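Local coordinates for protein GH26A (PDB 6Q75) that is a family 26 glycoside hydrolase that probably cleaves beta-linked polysaccharides, perhaps mannans, at residues 174-179 and 183-188; 196-201 and 237-242; 203-208 and 214-219. All blocks are in the same frame, centred on the assembly; numbering follows the deposited sequence.

Overall arrangement
After strand 170-173 the chain enters a long loop. Contact 1 closes a short loop within it, joining 174-179 to 183-188, and is complete before the other two begin. The chain then enters helix 194-208, which serves both remaining contacts. Contact 3 links the end of this helix to strand 214-221, with a tight connection of five residues between. Contact 2 spans further, from the first half of the helix to the loop 237-242. Contact 3 is therefore nested inside contact 2. Glu177 and Met178 of contact 1 meet Asn219 of contact 3. Together they tie the loop after strand 170-173, helix 194-208, strand 214-221 and the loop before strand 246-251 together in a beta/alpha barrel.

Contact 1. Residues 174-179 and 183-188; sequences PYHEMN and FWWGNK
Trp185 and Tyr175 form the tight part of this contact. The indole of Trp185 is sandwiched: Tyr175 CA lies over one face and Phe183 CB over the other. Tyr175 CB makes a CH-pi contact, 4.0 Å from the centroid of the five-membered ring of Trp185. The phenol edge also points at that ring, in an edge-to-face pair with planes at 60°. In the indole plane, Trp185 NE1 donates to His176 O at 2.8 Å, and the N-H...O angle is 158°. CG of Trp185 sits between its backbone N and carbonyl carbon (chi1 62°), which turns the indole back toward 174-179. Phe183 CE2 lies 3.6 Å from His176 NE2, the rings meeting obliquely. A water bridges Glu177 O and Phe183 N.

The other end is looser and wetter. Asn187 N donates to Met178 O at 2.9 Å. A second water joins Met178 O, Trp185 O and Lys188 N, and Asn187 and Lys188 are partly exposed.

His176 NE2 and Glu177 OE1 also bind a Tris molecule, probably from the crystallisation liquor, and Glu177 OE1 accepts from Trp182. The indole bond and the backbone bond hold the two segments together, and the bound Tris is consistent with a polar pocket beside the aromatic cluster.

Contact 2. Residues 196-201 and 237-242; sequences KLWKQL and FYPGHK
In the loop that brings Pro239 to Trp198, Tyr238 OH and His241 ND1 are hydrogen-bonded at 2.9 Å; either could be the donor. This bond lies within the loop 237-242 and ties together the residues before and after Pro239 and Gly240. The contact with the helix itself is apolar. Pro239 CG lies over one face of the Trp198 indole, 3.4 Å above its plane and offset toward the rim. The ring atom nearest to Pro239 CG is Trp198 CD1, 3.4 Å away. The CH-pi contact is with the five-membered ring: Pro239 CG is 3.6 Å from that centroid, 21° off the normal. Pro239 CB follows, 3.8 Å from Trp198 CD1. Trp198 CG stands opposite the backbone N (chi1 -176°), which carries the indole out from the helix to the proline.

At the margin, the extended chain of Lys199 passes the proline, and its CE is 3.8 Å from Pro239 O. Trp198 NE1 donates to Tyr243 O, which helps to hold the rotation of the indole. Trp218 of strand 214-221 meets Trp198 edge-to-face and touches Pro239 as well. With an alanine at Trp198, Pro239 would probably lose the surface it rests on, and Tyr243 O its indole donor.

Here the helix that follows strand 170-173 packs against the long connection between strands 214-221 and 246-251, an arrangement that belongs to a beta/alpha barrel of the glycoside hydrolase type.

Contact 3. Residues 203-208 and 214-219; sequences DRLVNH and LIWVWN
Apolar contacts join Leu205 and Val206 of the helix to Leu214 and Trp216 of the strand. Leu205 CD1 and Val206 CG2 do the touching. Leu205 CD1 is 3.8 Å from Trp216 CH2 and also 4.0 Å from Leu214 CD1. Val206 CG2 lies by the NE1 and CZ2 side of the indole, 3.8 Å from Trp216 NE1. Both methyls approach the ring obliquely. Trp216 CG stands opposite its carbonyl carbon (chi1 -75°), and the indole extends from the strand to the helix.

Two further aromatic residues meet the same indole. Trp172 of strand 170-173 meets it edge-to-face, and Tyr202 of the helix also meets it.

Polar bonds lie within the helix. Asp203 O accepts from Asn207 N at 2.9 Å and from His208 N at 3.1 Å, the latter marking a wider pi-type turn. Asn207 ND2 donates to Asp203 OD1 with an N-H...O angle of 167°. On the helix surface, Arg204 NE makes a salt bridge with Asp154 of helix 144-165.

The helix and strand axes come within 11.1 Å and run nearly antiparallel, at 156°. With strand 170-173 parallel to 214-221, the contact is the alpha-to-beta half of a beta-alpha-beta crossover, the unit that repeats around a beta/alpha barrel.

Contact 1. Residues 174-179 and 183-188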
loop_
_atom_site.group_PDB
_atom_site.type_symbol
_atom_site.label_atom_id
_atom_site.label_comp_id
_atom_site.label_asym_id
_atom_site.label_seq_id
_atom_site.Cartn_x
_atom_site.Cartn_y
_atom_site.Cartn_z
ATOM N N PRO A 174 -1.879 3.970 3.034
ATOM C CA PRO A 174 -3.211 4.264 3.571
ATOM C C PRO A 174 -4.199 4.789 2.525
ATOM O O PRO A 174 -3.831 5.440 1.543
ATOM C CB PRO A 174 -2.909 5.344 4.625
ATOM C CG PRO A 174 -1.763 6.152 3.955
ATOM C CD PRO A 174 -0.934 5.082 3.170
ATOM N N TYR A 175 -5.483 4.543 2.787
ATOM C CA TYR A 175 -6.590 5.121 2.014
ATOM C C TYR A 175 -6.383 4.884 0.514
ATOM O O TYR A 175 -6.452 5.801 -0.308
ATOM C CB TYR A 175 -6.756 6.600 2.301
ATOM C CG TYR A 175 -7.103 6.907 3.748
ATOM C CD1 TYR A 175 -8.197 6.295 4.380
ATOM C CD2 TYR A 175 -6.350 7.813 4.479
ATOM C CE1 TYR A 175 -8.520 6.581 5.718
ATOM C CE2 TYR A 175 -6.681 8.118 5.818
ATOM C CZ TYR A 175 -7.755 7.489 6.420
ATOM O OH TYR A 175 -8.070 7.780 7.742
ATOM N N HIS A 176 -6.098 3.637 0.186
ATOM C CA HIS A 176 -5.734 3.232 -1.163
ATOM C C HIS A 176 -6.951 3.256 -2.098
ATOM O O HIS A 176 -8.108 3.297 -1.668
ATOM C CB HIS A 176 -5.133 1.827 -1.133
ATOM C CG HIS A 176 -6.093 0.816 -0.594
ATOM N ND1 HIS A 176 -6.554 0.856 0.701
ATOM C CD2 HIS A 176 -6.743 -0.206 -1.195
ATOM C CE1 HIS A 176 -7.421 -0.125 0.890
ATOM N NE2 HIS A 176 -7.545 -0.792 -0.247
ATOM N N GLU A 177 -6.673 3.245 -3.405
ATOM C CA GLU A 177 -7.733 3.263 -4.437
ATOM C C GLU A 177 -8.669 4.467 -4.251
ATOM O O GLU A 177 -9.874 4.411 -4.516
ATOM C CB GLU A 177 -8.504 1.933 -4.449
ATOM C CG GLU A 177 -7.584 0.768 -4.907
ATOM C CD GLU A 177 -8.255 -0.618 -4.954
ATOM O OE1 GLU A 177 -9.483 -0.745 -4.707
ATOM O OE2 GLU A 177 -7.542 -1.593 -5.286
ATOM N N MET A 178 -8.082 5.596 -3.861
ATOM C CA MET A 178 -8.874 6.768 -3.500
ATOM C C MET A 178 -9.504 7.446 -4.705
ATOM O O MET A 178 -10.411 8.270 -4.523
ATOM C CB MET A 178 -7.989 7.760 -2.740
ATOM C CG MET A 178 -6.991 8.532 -3.624
ATOM S SD MET A 178 -5.638 7.540 -4.317
ATOM C CE MET A 178 -4.621 7.177 -2.906
ATOM N N ASN A 179 -9.056 7.116 -5.928
ATOM C CA ASN A 179 -9.703 7.657 -7.115
ATOM C C ASN A 179 -10.916 6.836 -7.518
ATOM O O ASN A 179 -11.659 7.250 -8.415
ATOM C CB ASN A 179 -8.704 7.768 -8.286
ATOM C CG ASN A 179 -8.042 6.439 -8.635
ATOM O OD1 ASN A 179 -7.788 5.613 -7.765
ATOM N ND2 ASN A 179 -7.766 6.228 -9.932
ATOM N N PHE A 183 -14.857 2.976 -2.109
ATOM C CA PHE A 183 -14.582 3.165 -0.685
ATOM C C PHE A 183 -15.148 4.492 -0.197
ATOM O O PHE A 183 -15.305 5.442 -0.964
ATOM C CB PHE A 183 -13.069 3.130 -0.431
ATOM C CG PHE A 183 -12.433 1.772 -0.621
ATOM C CD1 PHE A 183 -12.988 0.637 -0.053
ATOM C CD2 PHE A 183 -11.266 1.638 -1.368
ATOM C CE1 PHE A 183 -12.383 -0.606 -0.214
ATOM C CE2 PHE A 183 -10.679 0.403 -1.555
ATOM C CZ PHE A 183 -11.222 -0.720 -0.971
ATOM N N TRP A 184 -15.411 4.579 1.122
ATOM C CA TRP A 184 -15.994 5.815 1.633
ATOM C C TRP A 184 -15.059 7.006 1.451
ATOM O O TRP A 184 -15.524 8.144 1.356
ATOM C CB TRP A 184 -16.392 5.668 3.110
ATOM C CG TRP A 184 -15.273 5.432 4.090
ATOM C CD1 TRP A 184 -14.894 4.239 4.625
ATOM C CD2 TRP A 184 -14.451 6.434 4.715
ATOM N NE1 TRP A 184 -13.855 4.429 5.521
ATOM C CE2 TRP A 184 -13.574 5.768 5.596
ATOM C CE3 TRP A 184 -14.359 7.823 4.594
ATOM C CZ2 TRP A 184 -12.599 6.445 6.351
ATOM C CZ3 TRP A 184 -13.399 8.497 5.352
ATOM C CH2 TRP A 184 -12.531 7.800 6.215
ATOM N N TRP A 185 -13.754 6.779 1.416
ATOM C CA TRP A 185 -12.801 7.858 1.192
ATOM C C TRP A 185 -12.547 8.121 -0.293
ATOM O O TRP A 185 -11.684 8.943 -0.634
ATOM C CB TRP A 185 -11.481 7.539 1.902
ATOM C CG TRP A 185 -10.816 6.289 1.395
ATOM C CD1 TRP A 185 -9.988 6.179 0.304
ATOM C CD2 TRP A 185 -10.876 4.994 1.985
ATOM N NE1 TRP A 185 -9.562 4.876 0.159
ATOM C CE2 TRP A 185 -10.087 4.128 1.177
ATOM C CE3 TRP A 185 -11.556 4.464 3.089
ATOM C CZ2 TRP A 185 -9.944 2.781 1.460
ATOM C CZ3 TRP A 185 -11.416 3.124 3.377
ATOM C CH2 TRP A 185 -10.617 2.285 2.552
ATOM N N GLY A 186 -13.272 7.437 -1.177
ATOM C CA GLY A 186 -13.017 7.526 -2.600
ATOM C C GLY A 186 -13.775 8.641 -3.288
ATOM O O GLY A 186 -14.820 9.107 -2.818
ATOM N N ASN A 187 -13.215 9.066 -4.424
ATOM C CA ASN A 187 -13.795 10.109 -5.270
ATOM C C ASN A 187 -14.177 11.367 -4.485
ATOM O O ASN A 187 -15.262 11.914 -4.650
ATOM C CB ASN A 187 -15.021 9.579 -6.016
ATOM C CG ASN A 187 -15.487 10.525 -7.099
ATOM O OD1 ASN A 187 -14.693 11.257 -7.672
ATOM N ND2 ASN A 187 -16.783 10.518 -7.380
ATOM N N LYS A 188 -13.258 11.852 -3.641
ATOM C CA LYS A 188 -13.437 13.101 -2.903
ATOM C C LYS A 188 -12.541 14.143 -3.564
ATOM O O LYS A 188 -11.347 14.222 -3.281
ATOM C CB LYS A 188 -13.105 12.908 -1.441
ATOM C CG LYS A 188 -13.967 11.840 -0.776
ATOM C CD LYS A 188 -15.434 12.309 -0.611
ATOM C CE LYS A 188 -16.279 11.219 0.080
ATOM N NZ LYS A 188 -16.530 10.008 -0.741
HETATM O O HOH W 1 -12.629 3.952 -3.768
HETATM O O HOH W 2 -10.890 10.442 -2.807
#

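Contact 2. Residues 196-201 and 237-242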
loop_
_atom_site.group_PDB
_atom_site.type_symbol
_atom_site.label_atom_id
_atom_site.label_comp_id
_atom_site.label_asym_id
_atom_site.label_seq_id
_atom_site.Cartn_x
_atom_site.Cartn_y
_atom_site.Cartn_z
ATOM N N LYS A 196 -6.908 16.599 1.672
ATOM C CA LYS A 196 -6.930 17.110 3.039
ATOM C C LYS A 196 -6.951 15.971 4.054
ATOM O O LYS A 196 -6.351 16.095 5.134
ATOM C CB LYS A 196 -8.130 18.044 3.227
ATOM C CG LYS A 196 -8.131 18.761 4.586
ATOM C CD LYS A 196 -9.370 19.615 4.792
ATOM C CE LYS A 196 -9.087 20.738 5.807
ATOM N NZ LYS A 196 -10.123 21.822 5.823
ATOM N N LEU A 197 -7.625 14.859 3.728
ATOM C CA LEU A 197 -7.531 13.667 4.563
ATOM C C LEU A 197 -6.101 13.135 4.599
ATOM O O LEU A 197 -5.588 12.781 5.665
ATOM C CB LEU A 197 -8.496 12.581 4.062
ATOM C CG LEU A 197 -8.359 11.202 4.728
ATOM C CD1 LEU A 197 -8.609 11.351 6.244
ATOM C CD2 LEU A 197 -9.340 10.152 4.122
ATOM N N TRP A 198 -5.447 13.048 3.437
ATOM C CA TRP A 198 -4.075 12.555 3.395
ATOM C C TRP A 198 -3.169 13.387 4.294
ATOM O O TRP A 198 -2.392 12.848 5.098
ATOM C CB TRP A 198 -3.571 12.586 1.956
ATOM C CG TRP A 198 -2.195 12.016 1.778
ATOM C CD1 TRP A 198 -0.998 12.662 1.920
ATOM C CD2 TRP A 198 -1.886 10.669 1.421
ATOM N NE1 TRP A 198 0.042 11.790 1.660
ATOM C CE2 TRP A 198 -0.482 10.562 1.354
ATOM C CE3 TRP A 198 -2.666 9.538 1.155
ATOM C CZ2 TRP A 198 0.160 9.370 1.023
ATOM C CZ3 TRP A 198 -2.021 8.352 0.836
ATOM C CH2 TRP A 198 -0.627 8.279 0.786
ATOM N N LYS A 199 -3.266 14.713 4.182
ATOM C CA LYS A 199 -2.388 15.577 4.966
ATOM C C LYS A 199 -2.702 15.501 6.453
ATOM O O LYS A 199 -1.791 15.604 7.285
ATOM C CB LYS A 199 -2.500 17.014 4.473
ATOM C CG LYS A 199 -2.045 17.217 3.026
ATOM C CD LYS A 199 -2.446 18.604 2.585
ATOM C CE LYS A 199 -2.587 18.746 1.084
ATOM N NZ LYS A 199 -3.158 20.107 0.817
ATOM N N GLN A 200 -3.977 15.320 6.805
ATOM C CA GLN A 200 -4.350 15.190 8.213
ATOM C C GLN A 200 -3.797 13.898 8.808
ATOM O O GLN A 200 -3.317 13.878 9.952
ATOM C CB GLN A 200 -5.874 15.249 8.367
ATOM C CG GLN A 200 -6.358 15.370 9.807
ATOM C CD GLN A 200 -7.866 15.592 9.874
ATOM O OE1 GLN A 200 -8.637 14.678 10.196
ATOM N NE2 GLN A 200 -8.289 16.787 9.530
ATOM N N LEU A 201 -3.868 12.802 8.054
ATOM C CA LEU A 201 -3.266 11.562 8.524
ATOM C C LEU A 201 -1.754 11.720 8.629
ATOM O O LEU A 201 -1.132 11.244 9.586
ATOM C CB LEU A 201 -3.617 10.409 7.576
ATOM C CG LEU A 201 -3.044 9.047 8.013
ATOM C CD1 LEU A 201 -3.793 8.548 9.230
ATOM C CD2 LEU A 201 -3.166 7.998 6.899
ATOM N N PHE A 237 -6.403 13.504 -7.153
ATOM C CA PHE A 237 -6.368 13.056 -5.770
ATOM C C PHE A 237 -4.960 13.055 -5.195
ATOM O O PHE A 237 -4.739 12.443 -4.140
ATOM C CB PHE A 237 -6.982 11.665 -5.659
ATOM C CG PHE A 237 -8.334 11.571 -6.303
ATOM C CD1 PHE A 237 -8.446 11.226 -7.640
ATOM C CD2 PHE A 237 -9.479 11.904 -5.589
ATOM C CE1 PHE A 237 -9.685 11.165 -8.243
ATOM C CE2 PHE A 237 -10.729 11.842 -6.177
ATOM C CZ PHE A 237 -10.838 11.463 -7.519
ATOM N N TYR A 238 -4.016 13.725 -5.862
ATOM C CA TYR A 238 -2.611 13.688 -5.462
ATOM C C TYR A 238 -2.309 14.856 -4.532
ATOM O O TYR A 238 -2.536 16.012 -4.912
ATOM C CB TYR A 238 -1.696 13.744 -6.679
ATOM C CG TYR A 238 -0.237 13.550 -6.338
ATOM C CD1 TYR A 238 0.239 12.310 -5.922
ATOM C CD2 TYR A 238 0.674 14.599 -6.445
ATOM C CE1 TYR A 238 1.584 12.118 -5.622
ATOM C CE2 TYR A 238 2.034 14.423 -6.129
ATOM C CZ TYR A 238 2.468 13.171 -5.720
ATOM O OH TYR A 238 3.789 12.956 -5.413
ATOM N N PRO A 239 -1.831 14.610 -3.311
ATOM C CA PRO A 239 -1.707 15.690 -2.323
ATOM C C PRO A 239 -0.451 16.543 -2.466
ATOM O O PRO A 239 -0.267 17.474 -1.678
ATOM C CB PRO A 239 -1.684 14.918 -1.000
ATOM C CG PRO A 239 -0.975 13.626 -1.365
ATOM C CD PRO A 239 -1.457 13.293 -2.761
ATOM N N GLY A 240 0.408 16.253 -3.418
ATOM C CA GLY A 240 1.630 17.007 -3.620
ATOM C C GLY A 240 2.848 16.199 -3.213
ATOM O O GLY A 240 2.786 15.325 -2.336
ATOM N N HIS A 241 3.992 16.527 -3.826
ATOM C CA HIS A 241 5.211 15.756 -3.610
ATOM C C HIS A 241 5.707 15.850 -2.177
ATOM O O HIS A 241 6.420 14.953 -1.717
ATOM C CB HIS A 241 6.303 16.248 -4.564
ATOM C CG HIS A 241 5.914 16.133 -6.003
ATOM N ND1 HIS A 241 5.494 14.945 -6.563
ATOM C CD2 HIS A 241 5.845 17.061 -6.987
ATOM C CE1 HIS A 241 5.200 15.140 -7.836
ATOM N NE2 HIS A 241 5.416 16.414 -8.122
ATOM N N LYS A 242 5.327 16.897 -1.447
ATOM C CA LYS A 242 5.791 17.034 -0.078
ATOM C C LYS A 242 5.287 15.916 0.834
ATOM O O LYS A 242 5.891 15.655 1.888
ATOM C CB LYS A 242 5.313 18.406 0.413
ATOM C CG LYS A 242 5.329 18.629 1.883
ATOM C CD LYS A 242 4.654 19.933 2.220
ATOM C CE LYS A 242 4.899 20.269 3.682
ATOM N NZ LYS A 242 5.397 21.650 3.849
#

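Contact 3. Residues 203-208 and 214-219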
loop_
_atom_site.group_PDB
_atom_site.type_symbol
_atom_site.label_atom_id
_atom_site.label_comp_id
_atom_site.label_asym_id
_atom_site.label_seq_id
_atom_site.Cartn_x
_atom_site.Cartn_y
_atom_site.Cartn_z
ATOM N N ASP A 203 0.019 14.454 9.164
ATOM C CA ASP A 203 0.313 15.241 10.356
ATOM C C ASP A 203 0.174 14.398 11.620
ATOM O O ASP A 203 1.013 14.487 12.527
ATOM C CB ASP A 203 -0.601 16.472 10.401
ATOM C CG ASP A 203 -0.367 17.348 11.630
ATOM O OD1 ASP A 203 0.724 17.955 11.763
ATOM O OD2 ASP A 203 -1.296 17.437 12.458
ATOM N N ARG A 204 -0.884 13.592 11.725
ATOM C CA ARG A 204 -1.055 12.856 12.973
ATOM C C ARG A 204 0.027 11.798 13.139
ATOM O O ARG A 204 0.565 11.606 14.223
ATOM C CB ARG A 204 -2.437 12.209 13.052
ATOM C CG ARG A 204 -2.640 11.538 14.428
ATOM C CD ARG A 204 -4.088 11.468 14.909
ATOM N NE ARG A 204 -4.147 11.162 16.346
ATOM C CZ ARG A 204 -4.210 12.074 17.317
ATOM N NH1 ARG A 204 -4.238 13.369 17.025
ATOM N NH2 ARG A 204 -4.257 11.696 18.591
ATOM N N LEU A 205 0.364 11.084 12.074
ATOM C CA LEU A 205 1.338 10.012 12.244
ATOM C C LEU A 205 2.758 10.546 12.389
ATOM O O LEU A 205 3.502 10.120 13.281
ATOM C CB LEU A 205 1.226 9.062 11.066
ATOM C CG LEU A 205 -0.076 8.270 11.025
ATOM C CD1 LEU A 205 0.055 7.226 9.885
ATOM C CD2 LEU A 205 -0.341 7.560 12.335
ATOM N N VAL A 206 3.149 11.490 11.536
ATOM C CA VAL A 206 4.540 11.953 11.539
ATOM C C VAL A 206 4.783 12.963 12.654
ATOM O O VAL A 206 5.803 12.917 13.351
ATOM C CB VAL A 206 4.893 12.548 10.165
ATOM C CG1 VAL A 206 6.306 13.177 10.183
ATOM C CG2 VAL A 206 4.738 11.478 9.054
ATOM N N ASN A 207 3.880 13.909 12.828
ATOM C CA ASN A 207 4.163 14.964 13.791
ATOM C C ASN A 207 3.637 14.637 15.179
ATOM O O ASN A 207 4.335 14.863 16.170
ATOM C CB ASN A 207 3.585 16.285 13.298
ATOM C CG ASN A 207 4.230 16.743 12.022
ATOM O OD1 ASN A 207 5.444 16.598 11.842
ATOM N ND2 ASN A 207 3.433 17.295 11.120
ATOM N N HIS A 208 2.412 14.127 15.295
ATOM C CA HIS A 208 1.913 13.850 16.634
ATOM C C HIS A 208 2.572 12.608 17.203
ATOM O O HIS A 208 3.091 12.626 18.321
ATOM C CB HIS A 208 0.400 13.677 16.609
ATOM C CG HIS A 208 -0.177 13.274 17.924
ATOM N ND1 HIS A 208 -0.308 14.157 18.976
ATOM C CD2 HIS A 208 -0.642 12.084 18.372
ATOM C CE1 HIS A 208 -0.836 13.529 20.010
ATOM N NE2 HIS A 208 -1.046 12.272 19.674
ATOM N N LEU A 214 8.092 5.426 8.360
ATOM C CA LEU A 214 7.138 5.196 7.279
ATOM C C LEU A 214 7.650 5.754 5.957
ATOM O O LEU A 214 8.245 6.835 5.910
ATOM C CB LEU A 214 5.785 5.824 7.603
ATOM C CG LEU A 214 5.243 5.526 9.009
ATOM C CD1 LEU A 214 3.924 6.244 9.252
ATOM C CD2 LEU A 214 5.056 4.026 9.172
ATOM N N ILE A 215 7.501 4.957 4.897
ATOM C CA ILE A 215 7.629 5.414 3.521
ATOM C C ILE A 215 6.214 5.592 2.998
ATOM O O ILE A 215 5.427 4.637 2.997
ATOM C CB ILE A 215 8.420 4.402 2.670
ATOM C CG1 ILE A 215 9.903 4.427 3.080
ATOM C CG2 ILE A 215 8.290 4.709 1.177
ATOM C CD1 ILE A 215 10.669 3.214 2.602
ATOM N N TRP A 216 5.871 6.798 2.551
ATOM C CA TRP A 216 4.474 7.098 2.259
ATOM C C TRP A 216 4.146 6.714 0.828
ATOM O O TRP A 216 4.610 7.356 -0.121
ATOM C CB TRP A 216 4.152 8.565 2.524
ATOM C CG TRP A 216 4.060 8.809 4.013
ATOM C CD1 TRP A 216 5.093 8.883 4.906
ATOM C CD2 TRP A 216 2.853 8.889 4.786
ATOM N NE1 TRP A 216 4.599 9.061 6.182
ATOM C CE2 TRP A 216 3.229 9.062 6.131
ATOM C CE3 TRP A 216 1.495 8.872 4.466
ATOM C CZ2 TRP A 216 2.293 9.187 7.154
ATOM C CZ3 TRP A 216 0.569 9.002 5.480
ATOM C CH2 TRP A 216 0.978 9.179 6.814
ATOM N N VAL A 217 3.308 5.691 0.676
ATOM C CA VAL A 217 2.967 5.171 -0.645
ATOM C C VAL A 217 1.553 5.629 -0.943
ATOM O O VAL A 217 0.597 5.191 -0.286
ATOM C CB VAL A 217 3.069 3.646 -0.726
ATOM C CG1 VAL A 217 2.763 3.183 -2.196
ATOM C CG2 VAL A 217 4.460 3.168 -0.277
ATOM N N TRP A 218 1.422 6.493 -1.952
ATOM C CA TRP A 218 0.131 6.959 -2.439
ATOM C C TRP A 218 -0.314 5.962 -3.499
ATOM O O TRP A 218 0.292 5.899 -4.564
ATOM C CB TRP A 218 0.284 8.370 -3.007
ATOM C CG TRP A 218 -0.968 9.011 -3.578
ATOM C CD1 TRP A 218 -1.897 9.781 -2.906
ATOM C CD2 TRP A 218 -1.372 9.001 -4.944
ATOM N NE1 TRP A 218 -2.859 10.233 -3.781
ATOM C CE2 TRP A 218 -2.563 9.762 -5.038
ATOM C CE3 TRP A 218 -0.850 8.409 -6.107
ATOM C CZ2 TRP A 218 -3.238 9.942 -6.239
ATOM C CZ3 TRP A 218 -1.533 8.593 -7.304
ATOM C CH2 TRP A 218 -2.701 9.353 -7.362
ATOM N N ASN A 219 -1.346 5.160 -3.189
ATOM C CA ASN A 219 -1.685 3.952 -3.955
ATOM C C ASN A 219 -3.085 4.147 -4.542
ATOM O O ASN A 219 -4.083 3.990 -3.832
ATOM C CB ASN A 219 -1.632 2.719 -3.038
ATOM C CG ASN A 219 -1.614 1.375 -3.794
ATOM O OD1 ASN A 219 -1.149 0.374 -3.247
ATOM N ND2 ASN A 219 -2.125 1.346 -5.035
#